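Local coordinates for protein extracellular ligand-binding receptor (PDB 4F06) that binds p-hydroxybenzoic acid, a lignin-derived aromatic acid, and probably delivers it to an ABC transporter as the solute-binding protein, at residues A[170-175]-A[187-192]; A[157-162]-A[197-202]; A[255-260]-A[266-271]. One frame throughout, in Å; residues are numbered along the deposited sequence. Where two conformers were deposited one is given.

Contact 1: residues A[170-175]-A[187-192]; sequences VVEAVR and MQRIKN
Arg189, on helix 184-193, meets Glu172 and Val174 of strand 169-176. Its chain is bent at chi3, and one face of the guanidinium then rests on a methyl of the strand. Val174 CG2 lies 3.7 Å from Arg189 NH2, over the rim of the group. Nearer the backbone, Arg189 CB packs at 3.4 Å from Glu172 OE2. The same oxygen makes a long salt bridge to Arg189 NE, at 3.8 Å. Carboxylate and guanidinium planes are turned 64° apart. OE2 sits off the plane of the guanidinium, so no N-H is aimed at it and only the charges attract. Ile190 follows and packs against the other oxygen through carbon atoms alone. Glu172 OE1 comes to 3.4 Å from Ile190 CA and 3.6 Å from Ile190 CG1. The glutamate gets there by an extended chain, with CG anti to the backbone N (chi1 -168°).

Strand and helix run nearly antiparallel, at 167°, as expected of a helix that leads back to the next parallel strand of an alpha/beta sheet. No hydrogen bond spans the two segments. The Glu172-Arg189 pairing is therefore probably a loose attraction of charges. The rest is van der Waals packing of the carboxylate on Arg189 and Ile190 carbons, and of a valine methyl on the guanidinium face.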
# COMPACT_ATOMS: atom_id res chain seq x y z
N VAL A 170 -5.24 20.71 -14.65
CA VAL A 170 -3.92 20.35 -14.13
C VAL A 170 -2.95 21.33 -14.76
O VAL A 170 -2.76 21.30 -16.00
CB VAL A 170 -3.57 18.90 -14.43
CG1 VAL A 170 -2.12 18.60 -14.02
CG2 VAL A 170 -4.52 17.97 -13.67
N VAL A 171 -2.33 22.19 -13.94
CA VAL A 171 -1.52 23.27 -14.45
C VAL A 171 -0.05 22.95 -14.44
O VAL A 171 0.73 23.66 -15.04
CB VAL A 171 -1.79 24.62 -13.74
CG1 VAL A 171 -3.21 25.06 -14.04
CG2 VAL A 171 -1.47 24.51 -12.25
N GLU A 172 0.33 21.88 -13.76
CA GLU A 172 1.74 21.48 -13.66
C GLU A 172 1.76 19.99 -13.32
O GLU A 172 0.91 19.52 -12.55
CB GLU A 172 2.43 22.26 -12.54
CG GLU A 172 3.94 22.09 -12.59
CD GLU A 172 4.65 22.80 -11.48
OE1 GLU A 172 3.97 23.14 -10.48
OE2 GLU A 172 5.89 22.98 -11.60
N ALA A 173 2.70 19.25 -13.90
CA ALA A 173 2.85 17.85 -13.55
C ALA A 173 4.35 17.58 -13.52
O ALA A 173 5.01 17.69 -14.57
CB ALA A 173 2.16 16.94 -14.56
N VAL A 174 4.86 17.21 -12.34
CA VAL A 174 6.29 17.03 -12.12
C VAL A 174 6.53 15.56 -11.76
O VAL A 174 5.89 15.05 -10.84
CB VAL A 174 6.79 17.95 -11.00
CG1 VAL A 174 8.27 17.74 -10.74
CG2 VAL A 174 6.50 19.41 -11.36
N ARG A 175 7.42 14.88 -12.49
CA ARG A 175 7.85 13.55 -12.11
C ARG A 175 9.21 13.67 -11.45
O ARG A 175 10.19 14.06 -12.11
CB ARG A 175 7.90 12.64 -13.34
CG ARG A 175 6.53 12.38 -13.94
CD ARG A 175 6.64 11.48 -15.17
NE ARG A 175 5.33 11.16 -15.75
CZ ARG A 175 5.15 10.34 -16.78
NH1 ARG A 175 6.19 9.75 -17.37
NH2 ARG A 175 3.93 10.14 -17.21
N MSE A 187 8.96 22.98 -4.70
CA MSE A 187 7.98 23.88 -4.06
C MSE A 187 7.93 25.23 -4.72
O MSE A 187 6.85 25.79 -4.87
CB MSE A 187 8.20 23.97 -2.54
CG MSE A 187 8.12 22.68 -1.78
SE MSE A 187 6.44 21.72 -2.09
CE MSE A 187 7.14 20.05 -1.59
N GLN A 188 9.09 25.76 -5.12
CA GLN A 188 9.13 27.04 -5.81
C GLN A 188 8.40 26.95 -7.15
O GLN A 188 7.70 27.87 -7.53
CB GLN A 188 10.57 27.52 -6.02
CG GLN A 188 10.66 28.91 -6.65
CD GLN A 188 9.99 29.96 -5.77
OE1 GLN A 188 10.24 30.03 -4.54
NE2 GLN A 188 9.14 30.78 -6.38
N ARG A 189 8.59 25.84 -7.86
CA ARG A 189 7.93 25.64 -9.15
C ARG A 189 6.40 25.58 -8.94
O ARG A 189 5.64 26.20 -9.69
CB ARG A 189 8.44 24.36 -9.81
CG ARG A 189 9.84 24.53 -10.42
CD ARG A 189 10.45 23.20 -10.83
NE ARG A 189 9.70 22.58 -11.93
CZ ARG A 189 9.90 21.34 -12.36
NH1 ARG A 189 10.80 20.55 -11.77
NH2 ARG A 189 9.18 20.88 -13.36
N ILE A 190 5.97 24.88 -7.89
CA ILE A 190 4.55 24.83 -7.56
C ILE A 190 3.99 26.21 -7.21
O ILE A 190 2.90 26.58 -7.71
CB ILE A 190 4.28 23.79 -6.47
CG1 ILE A 190 4.58 22.39 -7.03
CG2 ILE A 190 2.83 23.91 -5.99
CD1 ILE A 190 4.61 21.27 -5.99
N LYS A 191 4.71 26.98 -6.38
CA LYS A 191 4.28 28.36 -6.09
C LYS A 191 4.05 29.10 -7.40
O LYS A 191 2.99 29.71 -7.62
CB LYS A 191 5.33 29.14 -5.30
CG LYS A 191 5.45 28.76 -3.83
CD LYS A 191 6.45 29.70 -3.14
CE LYS A 191 6.94 29.16 -1.80
NZ LYS A 191 7.84 30.11 -1.06
N ASN A 192 5.04 29.01 -8.28
CA ASN A 192 5.02 29.77 -9.55
C ASN A 192 3.88 29.39 -10.47
O ASN A 192 3.47 30.18 -11.30
CB ASN A 192 6.34 29.56 -10.33
CG ASN A 192 7.53 30.22 -9.68
OD1 ASN A 192 7.39 31.03 -8.76
ND2 ASN A 192 8.74 29.85 -10.14

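Contact 2: residues A[157-162]-A[197-202]; sequences TAFKKT and MIFTFL. With PHB (p-hydroxybenzoic acid), chain B.
Phe159 and Phe199 each carry CG anti to the backbone N, with chi1 of -166° and 170°. These torsions send the two rings past each other in opposite directions, so that they overlap face on face. The result is an offset stack. Ring centroids are 4.5 Å apart and the planes differ by 15°. At the closest point, Phe159 CD2 sits 3.4 Å from Phe199 CG, over the rim of the Phe199 face. The Phe159 face is met nearer its middle. Phe199 CB lies 3.9 Å from the Phe159 centroid, in a CH-pi contact.

Helix 150-165 packs here on the parallel part of a sheet in the periplasmic binding protein fold. Strand 141-147 lies between strands 169-176 and 197-201, and Phe159 also touches its Val142 and Ile144. The Phe159 ring further meets Phe163, one helical turn on. Replacing Phe199 by alanine would probably leave the Phe159 ring without its stacking partner and open a gap between helix and strand. Two residues along the strand, Phe201 belongs to one of the two p-hydroxybenzoic acid pockets. The edge of its ring faces the ligand bound there, with Phe201 CE1 3.6 Å from ligand C3. Tyr149 and Asp232 are among the residues that hydrogen-bond this ligand.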
# COMPACT_ATOMS: atom_id res chain seq x y z
N THR A 157 -1.60 9.69 -13.98
CA THR A 157 -2.57 9.40 -15.06
C THR A 157 -3.98 9.35 -14.47
O THR A 157 -4.91 9.98 -15.00
CB THR A 157 -2.21 8.06 -15.71
OG1 THR A 157 -0.89 8.18 -16.26
CG2 THR A 157 -3.22 7.74 -16.79
N ALA A 158 -4.13 8.66 -13.33
CA ALA A 158 -5.45 8.54 -12.71
C ALA A 158 -5.99 9.90 -12.29
O ALA A 158 -7.18 10.23 -12.48
CB ALA A 158 -5.35 7.63 -11.49
N PHE A 159 -5.13 10.73 -11.67
CA PHE A 159 -5.61 12.03 -11.21
C PHE A 159 -5.96 12.94 -12.39
O PHE A 159 -7.03 13.57 -12.39
CB PHE A 159 -4.57 12.73 -10.30
CG PHE A 159 -5.16 13.88 -9.57
CD1 PHE A 159 -5.27 15.14 -10.16
CD2 PHE A 159 -5.68 13.70 -8.29
CE1 PHE A 159 -5.87 16.21 -9.48
CE2 PHE A 159 -6.25 14.76 -7.59
CZ PHE A 159 -6.37 16.01 -8.20
N LYS A 160 -5.07 13.03 -13.40
CA LYS A 160 -5.37 13.87 -14.58
C LYS A 160 -6.69 13.45 -15.18
O LYS A 160 -7.55 14.32 -15.44
CB LYS A 160 -4.30 13.70 -15.65
CG LYS A 160 -3.06 14.47 -15.42
CD LYS A 160 -2.07 14.19 -16.55
CE LYS A 160 -0.82 15.06 -16.44
NZ LYS A 160 0.04 14.84 -17.64
N LYS A 161 -6.88 12.15 -15.45
CA LYS A 161 -8.08 11.72 -16.18
C LYS A 161 -9.34 12.04 -15.37
O LYS A 161 -10.35 12.52 -15.92
CB LYS A 161 -7.99 10.23 -16.50
CG LYS A 161 -7.02 9.90 -17.63
CD LYS A 161 -7.03 8.46 -18.06
CE LYS A 161 -6.04 8.25 -19.20
NZ LYS A 161 -6.16 6.84 -19.67
N THR A 162 -9.28 11.77 -14.07
CA THR A 162 -10.51 11.91 -13.25
C THR A 162 -10.82 13.38 -12.98
O THR A 162 -11.95 13.83 -13.14
CB THR A 162 -10.34 11.14 -11.92
OG1 THR A 162 -9.95 9.79 -12.19
CG2 THR A 162 -11.60 11.16 -11.07
N MSE A 197 -4.05 23.76 -5.26
CA MSE A 197 -3.94 22.50 -4.56
C MSE A 197 -2.83 21.70 -5.23
O MSE A 197 -2.62 21.79 -6.47
CB MSE A 197 -5.27 21.72 -4.62
CG MSE A 197 -5.25 20.36 -3.90
SE MSE A 197 -6.96 19.49 -3.92
CE MSE A 197 -7.86 20.68 -2.66
N ILE A 198 -2.11 20.91 -4.44
CA ILE A 198 -1.14 19.91 -4.92
C ILE A 198 -1.76 18.55 -4.76
O ILE A 198 -2.43 18.29 -3.74
CB ILE A 198 0.11 19.97 -4.02
CG1 ILE A 198 0.85 21.31 -4.19
CG2 ILE A 198 1.07 18.83 -4.33
CD1 ILE A 198 1.79 21.59 -3.04
N PHE A 199 -1.55 17.69 -5.75
CA PHE A 199 -1.78 16.26 -5.57
C PHE A 199 -0.44 15.55 -5.64
O PHE A 199 0.32 15.78 -6.59
CB PHE A 199 -2.71 15.66 -6.64
CG PHE A 199 -2.75 14.16 -6.56
CD1 PHE A 199 -3.38 13.53 -5.47
CD2 PHE A 199 -2.11 13.40 -7.52
CE1 PHE A 199 -3.37 12.14 -5.35
CE2 PHE A 199 -2.10 12.01 -7.41
CZ PHE A 199 -2.74 11.38 -6.34
N THR A 200 -0.13 14.71 -4.65
CA THR A 200 1.16 14.04 -4.63
C THR A 200 1.09 12.59 -4.21
O THR A 200 0.24 12.15 -3.41
CB THR A 200 2.15 14.84 -3.73
OG1 THR A 200 3.49 14.34 -3.89
CG2 THR A 200 1.78 14.69 -2.29
N PHE A 201 2.04 11.84 -4.77
CA PHE A 201 2.42 10.53 -4.29
C PHE A 201 3.95 10.41 -4.32
O PHE A 201 4.57 10.79 -5.34
CB PHE A 201 1.90 9.40 -5.21
CG PHE A 201 2.64 8.09 -5.00
CD1 PHE A 201 2.39 7.26 -3.89
CD2 PHE A 201 3.66 7.72 -5.90
CE1 PHE A 201 3.12 6.12 -3.66
CE2 PHE A 201 4.40 6.56 -5.67
CZ PHE A 201 4.14 5.76 -4.56
N LEU A 202 4.52 9.90 -3.23
CA LEU A 202 5.88 9.37 -3.21
C LEU A 202 5.76 8.10 -2.36
O LEU A 202 4.86 7.98 -1.53
CB LEU A 202 6.88 10.34 -2.56
CG LEU A 202 6.84 11.81 -3.01
CD1 LEU A 202 5.84 12.62 -2.20
CD2 LEU A 202 8.22 12.40 -2.86
C1' PHB B . 5.33 0.82 -5.01
O1' PHB B . 4.44 0.27 -5.68
O2' PHB B . 6.55 0.85 -5.37
C1 PHB B . 4.91 1.53 -3.76
C2 PHB B . 3.60 2.01 -3.62
C3 PHB B . 3.23 2.71 -2.50
C4 PHB B . 4.15 2.98 -1.51
C5 PHB B . 5.44 2.53 -1.63
C6 PHB B . 5.85 1.81 -2.75
O4 PHB B . 3.85 3.70 -0.41

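Contact 3: residues A[255-260]-A[266-271]; sequences YAVSHD and AFLALL
The hydroxyl of Tyr255 lies at the edge of the Phe267 ring, in the plane of that ring. Tyr255 OH is 3.6 Å from Phe267 CE2 and nearly as close to CD2. One face of the Phe267 ring is taken by its own helix, with Leu271 CD1 3.5 Å above the plane and offset toward the rim. The tyrosine ring itself meets Phe267 obliquely, with Tyr255 CZ 4.2 Å from Phe267 CE2. Both side chains have CG anti to the backbone N (chi1 -178° for Tyr255, 174° for Phe267), and each points toward the other segment.

The Tyr255 oxygen touches Leu268 as well, lying 3.9 Å from Leu268 CD2. It is also hydrogen-bonded to OD1 of Asn264, near the start of helix 262-273. The hydroxyl thus keeps a polar mate although hydrocarbon flanks it.

The loop is the strand-to-helix connection after strand 250-253. That strand lies parallel beside strand 226-230 in a sheet of the periplasmic binding protein fold, and helix 262-273 follows a few residues later. The contact folds the loop back on that helix. A type I beta turn from Ala256 to His259 reverses the chain. It is closed by the bond from His259 N to Ala256 O, 2.9 Å long. Within the turn, Val257 meets Leu268 at two points. Leu268 CD1 rests 3.6 Å from Val257 O, the backbone oxygen, while Leu268 CD2 packs 4.0 Å from Val257 CG1. Asn264 ND2 donates to the backbone oxygens of Val257 and His259, and so ties the turn to the helix by polar bonds next to the apolar packing of Leu268. Leu270 and Leu271 also touch helix 19-36, and Phe267 is edge-to-face with Tyr289 of helix 283-301.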
# COMPACT_ATOMS: atom_id res chain seq x y z
N TYR A 255 -6.66 2.28 4.35
CA TYR A 255 -6.48 1.89 5.75
C TYR A 255 -6.00 3.07 6.56
O TYR A 255 -5.05 3.76 6.17
CB TYR A 255 -5.48 0.71 5.91
CG TYR A 255 -5.34 0.29 7.38
CD1 TYR A 255 -6.43 -0.27 8.06
CD2 TYR A 255 -4.16 0.53 8.10
CE1 TYR A 255 -6.34 -0.61 9.40
CE2 TYR A 255 -4.07 0.14 9.46
CZ TYR A 255 -5.17 -0.38 10.10
OH TYR A 255 -5.07 -0.71 11.44
N ALA A 256 -6.59 3.22 7.75
CA ALA A 256 -6.09 4.11 8.80
C ALA A 256 -6.00 3.33 10.11
O ALA A 256 -6.92 2.57 10.42
CB ALA A 256 -6.98 5.35 9.00
N VAL A 257 -4.94 3.55 10.87
CA VAL A 257 -4.80 2.89 12.17
C VAL A 257 -5.99 3.28 13.06
O VAL A 257 -6.44 2.48 13.89
CB VAL A 257 -3.47 3.28 12.82
CG1 VAL A 257 -3.37 2.75 14.25
CG2 VAL A 257 -2.33 2.76 11.96
N SER A 258 -6.53 4.48 12.85
CA SER A 258 -7.68 4.97 13.63
C SER A 258 -9.02 4.38 13.16
O SER A 258 -10.08 4.73 13.72
CB SER A 258 -7.77 6.47 13.49
OG SER A 258 -8.17 6.81 12.17
N HIS A 259 -9.04 3.49 12.16
CA HIS A 259 -10.33 3.01 11.65
C HIS A 259 -11.21 2.49 12.78
O HIS A 259 -10.78 1.61 13.57
CB HIS A 259 -10.12 1.92 10.58
CG HIS A 259 -11.40 1.46 9.96
ND1 HIS A 259 -12.18 2.29 9.20
CD2 HIS A 259 -12.03 0.22 9.99
CE1 HIS A 259 -13.26 1.60 8.77
NE2 HIS A 259 -13.17 0.34 9.24
N ASP A 260 -12.46 2.95 12.83
CA ASP A 260 -13.33 2.62 13.97
C ASP A 260 -14.20 1.43 13.61
O ASP A 260 -15.29 1.59 13.01
CB ASP A 260 -14.16 3.86 14.28
CG ASP A 260 -14.95 3.72 15.57
OD1 ASP A 260 -15.07 2.59 16.13
OD2 ASP A 260 -15.58 4.75 15.96
N ALA A 266 -9.67 -5.25 17.29
CA ALA A 266 -9.12 -6.55 17.59
C ALA A 266 -7.72 -6.72 16.95
O ALA A 266 -6.82 -7.25 17.56
CB ALA A 266 -10.08 -7.63 17.07
N PHE A 267 -7.56 -6.24 15.72
CA PHE A 267 -6.28 -6.31 15.02
C PHE A 267 -5.22 -5.53 15.77
O PHE A 267 -4.10 -6.03 15.93
CB PHE A 267 -6.49 -5.69 13.63
CG PHE A 267 -5.24 -5.52 12.77
CD1 PHE A 267 -4.41 -6.63 12.46
CD2 PHE A 267 -4.92 -4.27 12.25
CE1 PHE A 267 -3.29 -6.47 11.66
CE2 PHE A 267 -3.82 -4.12 11.42
CZ PHE A 267 -2.99 -5.20 11.15
N LEU A 268 -5.53 -4.32 16.26
CA LEU A 268 -4.54 -3.56 17.01
C LEU A 268 -4.15 -4.30 18.29
O LEU A 268 -2.96 -4.33 18.67
CB LEU A 268 -5.10 -2.17 17.31
CG LEU A 268 -5.33 -1.28 16.07
CD1 LEU A 268 -5.89 0.07 16.49
CD2 LEU A 268 -4.09 -1.10 15.18
N ALA A 269 -5.11 -4.91 18.97
CA ALA A 269 -4.79 -5.70 20.16
C ALA A 269 -3.86 -6.87 19.80
O ALA A 269 -2.93 -7.19 20.55
CB ALA A 269 -6.08 -6.19 20.81
N LEU A 270 -4.13 -7.53 18.67
CA LEU A 270 -3.30 -8.66 18.24
C LEU A 270 -1.91 -8.18 17.86
O LEU A 270 -0.93 -8.88 18.13
CB LEU A 270 -3.95 -9.39 17.06
CG LEU A 270 -5.22 -10.18 17.44
CD1 LEU A 270 -6.03 -10.54 16.19
CD2 LEU A 270 -4.85 -11.44 18.24
N LEU A 271 -1.79 -7.00 17.21
CA LEU A 271 -0.46 -6.46 16.93
C LEU A 271 0.33 -6.26 18.21
O LEU A 271 1.50 -6.61 18.30
CB LEU A 271 -0.61 -5.13 16.18
CG LEU A 271 -0.99 -5.28 14.72
CD1 LEU A 271 -1.53 -3.95 14.18
CD2 LEU A 271 0.20 -5.73 13.89

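Overall arrangement
Along the chain, the first half of contact 2 comes first, on helix 150-165. Strand 169-176 follows at once and opens contact 1, which helix 184-193 closes. Strand 197-201 then closes contact 2, so contact 1 sits within the larger loop of contact 2. Both serve the same sheet, and their centres are about 12 Å apart. They touch directly where Ile190 CG2 lies 3.7 Å from Ile198 CG1. Contact 3 comes later in series, without crossing the others. It closes a short turn between loop 255-260, which follows strand 250-253 of that same sheet, and helix 262-273. Its centre lies about 28 Å from that of contact 2, and the nearest atoms are about 13 Å apart.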